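Local coordinates for protein putative RnfG subunit of electron transport complex (Thermotoga maritima, PDB 3DCZ) that is probably the FMN-carrying G subunit of a membrane-bound Rnf complex that couples electron transfer to ion translocation across the membrane, at residues K62-G67 against M198-E203. Sequence-based numbering, arbitrary orientation.
Sequences KEYKEG and MYRYLE
Y64, on edge strand 59-64, meets R200 with ring carbons CD1 and CE1 and Y201 with its hydroxyl, both on the C-terminal helix 188-206. This helix packs against the five-stranded antiparallel sheet of the FMN-binding-family protein, with buried M198 and L202 turned to other strands; the present contact ties the outermost strand to it at the surface. The tight part lies at the phenol end: Y64 OH sits 3.4 Å from the CA of Y201 and 3.5 Å from its CB, and it meets the Y201 ring at the edge, in its plane. The two tyrosine side chains cross at about a right angle. With CG anti to the carbonyl carbon (chi1 -62°), Y64 reaches across to the helix, where its hydroxyl hydrogen-bonds E204, one turn beyond R200. Alongside, K62 CB lies 3.9 Å from Y201 CD1, while K62 CG packs on one face of the Y64 ring, 3.7 Å above its plane. The R200 side faces solvent: its side chain runs opposite to that of Y64, with NH2 3.5 Å from CE1. CD1 and CE1 lie over one guanidinium face, but the planes are 57° apart, so this is no flat stack. A leucine in place of Y64 would probably leave E204 without its hydroxyl partner and uncover that face of R200. The extended K62 chain ends in a salt bridge to E204, whose two oxygens thus take one partner each: apolar packing is backed by two polar links, and the carboxylate probably balances the charge of K62.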
loop_
_atom_site.group_PDB
_atom_site.type_symbol
_atom_site.label_atom_id
_atom_site.label_comp_id
_atom_site.label_asym_id
_atom_site.label_seq_id
_atom_site.Cartn_x
_atom_site.Cartn_y
_atom_site.Cartn_z
ATOM N N LYS A 62 -8.945 12.237 3.014
ATOM C CA LYS A 62 -9.759 12.071 4.224
ATOM C C LYS A 62 -8.877 11.972 5.450
ATOM O O LYS A 62 -7.827 11.294 5.422
ATOM C CB LYS A 62 -10.633 10.829 4.148
ATOM C CG LYS A 62 -11.595 10.708 5.322
ATOM C CD LYS A 62 -12.803 9.856 4.935
ATOM C CE LYS A 62 -13.772 9.693 6.118
ATOM N NZ LYS A 62 -15.070 9.093 5.664
ATOM N N GLU A 63 -9.273 12.687 6.501
ATOM C CA GLU A 63 -8.620 12.603 7.767
ATOM C C GLU A 63 -9.436 11.698 8.683
ATOM O O GLU A 63 -10.650 11.878 8.781
ATOM C CB GLU A 63 -8.488 14.023 8.397
ATOM C CG GLU A 63 -7.636 14.052 9.631
ATOM C CD GLU A 63 -7.563 15.391 10.349
ATOM O OE1 GLU A 63 -8.253 16.339 9.953
ATOM O OE2 GLU A 63 -6.845 15.429 11.382
ATOM N N TYR A 64 -8.753 10.776 9.352
ATOM C CA TYR A 64 -9.321 9.872 10.346
ATOM C C TYR A 64 -8.676 10.118 11.708
ATOM O O TYR A 64 -7.609 10.733 11.809
ATOM C CB TYR A 64 -9.059 8.422 9.940
ATOM C CG TYR A 64 -9.689 7.985 8.636
ATOM C CD1 TYR A 64 -10.975 7.477 8.595
ATOM C CD2 TYR A 64 -8.987 8.100 7.421
ATOM C CE1 TYR A 64 -11.545 7.056 7.420
ATOM C CE2 TYR A 64 -9.548 7.668 6.248
ATOM C CZ TYR A 64 -10.812 7.128 6.235
ATOM O OH TYR A 64 -11.431 6.705 5.069
ATOM N N LYS A 65 -9.261 9.555 12.771
ATOM C CA LYS A 65 -8.675 9.737 14.090
ATOM C C LYS A 65 -7.222 9.284 14.136
ATOM O O LYS A 65 -6.395 9.879 14.817
ATOM C CB LYS A 65 -9.496 9.015 15.177
ATOM C CG LYS A 65 -9.066 9.323 16.571
ATOM N N GLU A 66 -6.922 8.210 13.424
ATOM C CA GLU A 66 -5.667 7.501 13.541
ATOM C C GLU A 66 -4.676 7.808 12.429
ATOM O O GLU A 66 -3.570 7.289 12.425
ATOM C CB GLU A 66 -5.942 5.991 13.526
ATOM C CG GLU A 66 -6.946 5.558 14.582
ATOM C CD GLU A 66 -6.295 4.779 15.658
ATOM O OE1 GLU A 66 -6.008 3.591 15.401
ATOM O OE2 GLU A 66 -6.072 5.346 16.739
ATOM N N GLY A 67 -5.074 8.634 11.453
ATOM C CA GLY A 67 -4.155 8.975 10.381
ATOM C C GLY A 67 -4.878 9.679 9.247
ATOM O O GLY A 67 -6.032 10.096 9.394
HETATM N N MSE A 198 -6.010 3.380 4.301
HETATM C CA MSE A 198 -6.162 3.439 2.859
HETATM C C MSE A 198 -7.195 2.413 2.385
HETATM O O MSE A 198 -8.023 2.695 1.531
HETATM C CB MSE A 198 -4.796 3.214 2.189
HETATM C CG MSE A 198 -3.949 4.455 2.158
HETATM SE SE MSE A 198 -2.225 4.028 1.257
HETATM C CE MSE A 198 -1.655 3.902 2.843
ATOM N N TYR A 199 -7.146 1.224 2.981
ATOM C CA TYR A 199 -8.141 0.186 2.682
ATOM C C TYR A 199 -9.549 0.635 3.076
ATOM O O TYR A 199 -10.494 0.490 2.289
ATOM C CB TYR A 199 -7.756 -1.111 3.360
ATOM C CG TYR A 199 -8.765 -2.215 3.177
ATOM C CD1 TYR A 199 -8.896 -2.894 1.945
ATOM C CD2 TYR A 199 -9.583 -2.613 4.234
ATOM C CE1 TYR A 199 -9.837 -3.922 1.801
ATOM C CE2 TYR A 199 -10.517 -3.630 4.072
ATOM C CZ TYR A 199 -10.627 -4.278 2.858
ATOM O OH TYR A 199 -11.542 -5.332 2.740
ATOM N N ARG A 200 -9.682 1.216 4.271
ATOM C CA ARG A 200 -10.960 1.751 4.696
ATOM C C ARG A 200 -11.504 2.737 3.689
ATOM O O ARG A 200 -12.661 2.672 3.306
ATOM C CB ARG A 200 -10.831 2.421 6.028
ATOM C CG ARG A 200 -10.960 1.500 7.168
ATOM C CD ARG A 200 -10.949 2.314 8.460
ATOM N NE ARG A 200 -12.047 3.271 8.587
ATOM C CZ ARG A 200 -12.174 4.150 9.594
ATOM N NH1 ARG A 200 -11.236 4.260 10.528
ATOM N NH2 ARG A 200 -13.212 4.929 9.665
ATOM N N TYR A 201 -10.648 3.647 3.266
ATOM C CA TYR A 201 -11.070 4.673 2.314
ATOM C C TYR A 201 -11.509 4.056 0.990
ATOM O O TYR A 201 -12.565 4.377 0.493
ATOM C CB TYR A 201 -9.922 5.681 2.106
ATOM C CG TYR A 201 -10.293 6.750 1.107
ATOM C CD1 TYR A 201 -10.943 7.904 1.523
ATOM C CD2 TYR A 201 -10.057 6.580 -0.255
ATOM C CE1 TYR A 201 -11.331 8.892 0.625
ATOM C CE2 TYR A 201 -10.433 7.590 -1.161
ATOM C CZ TYR A 201 -11.068 8.734 -0.697
ATOM O OH TYR A 201 -11.446 9.737 -1.560
ATOM N N LEU A 202 -10.705 3.151 0.433
ATOM C CA LEU A 202 -11.079 2.482 -0.826
ATOM C C LEU A 202 -12.424 1.764 -0.723
ATOM O O LEU A 202 -13.241 1.807 -1.641
ATOM C CB LEU A 202 -10.023 1.467 -1.240
ATOM C CG LEU A 202 -8.726 2.033 -1.779
ATOM C CD1 LEU A 202 -7.706 0.903 -2.086
ATOM C CD2 LEU A 202 -9.010 2.849 -3.036
ATOM N N GLU A 203 -12.628 1.061 0.376
ATOM C CA GLU A 203 -13.910 0.401 0.616
ATOM C C GLU A 203 -15.076 1.385 0.652
ATOM O O GLU A 203 -16.146 1.070 0.101
ATOM C CB GLU A 203 -13.858 -0.388 1.920
ATOM C CG GLU A 203 -13.031 -1.651 1.807
ATOM C CD GLU A 203 -13.718 -2.712 0.987
ATOM O OE1 GLU A 203 -14.917 -2.920 1.207
ATOM O OE2 GLU A 203 -13.083 -3.338 0.140
#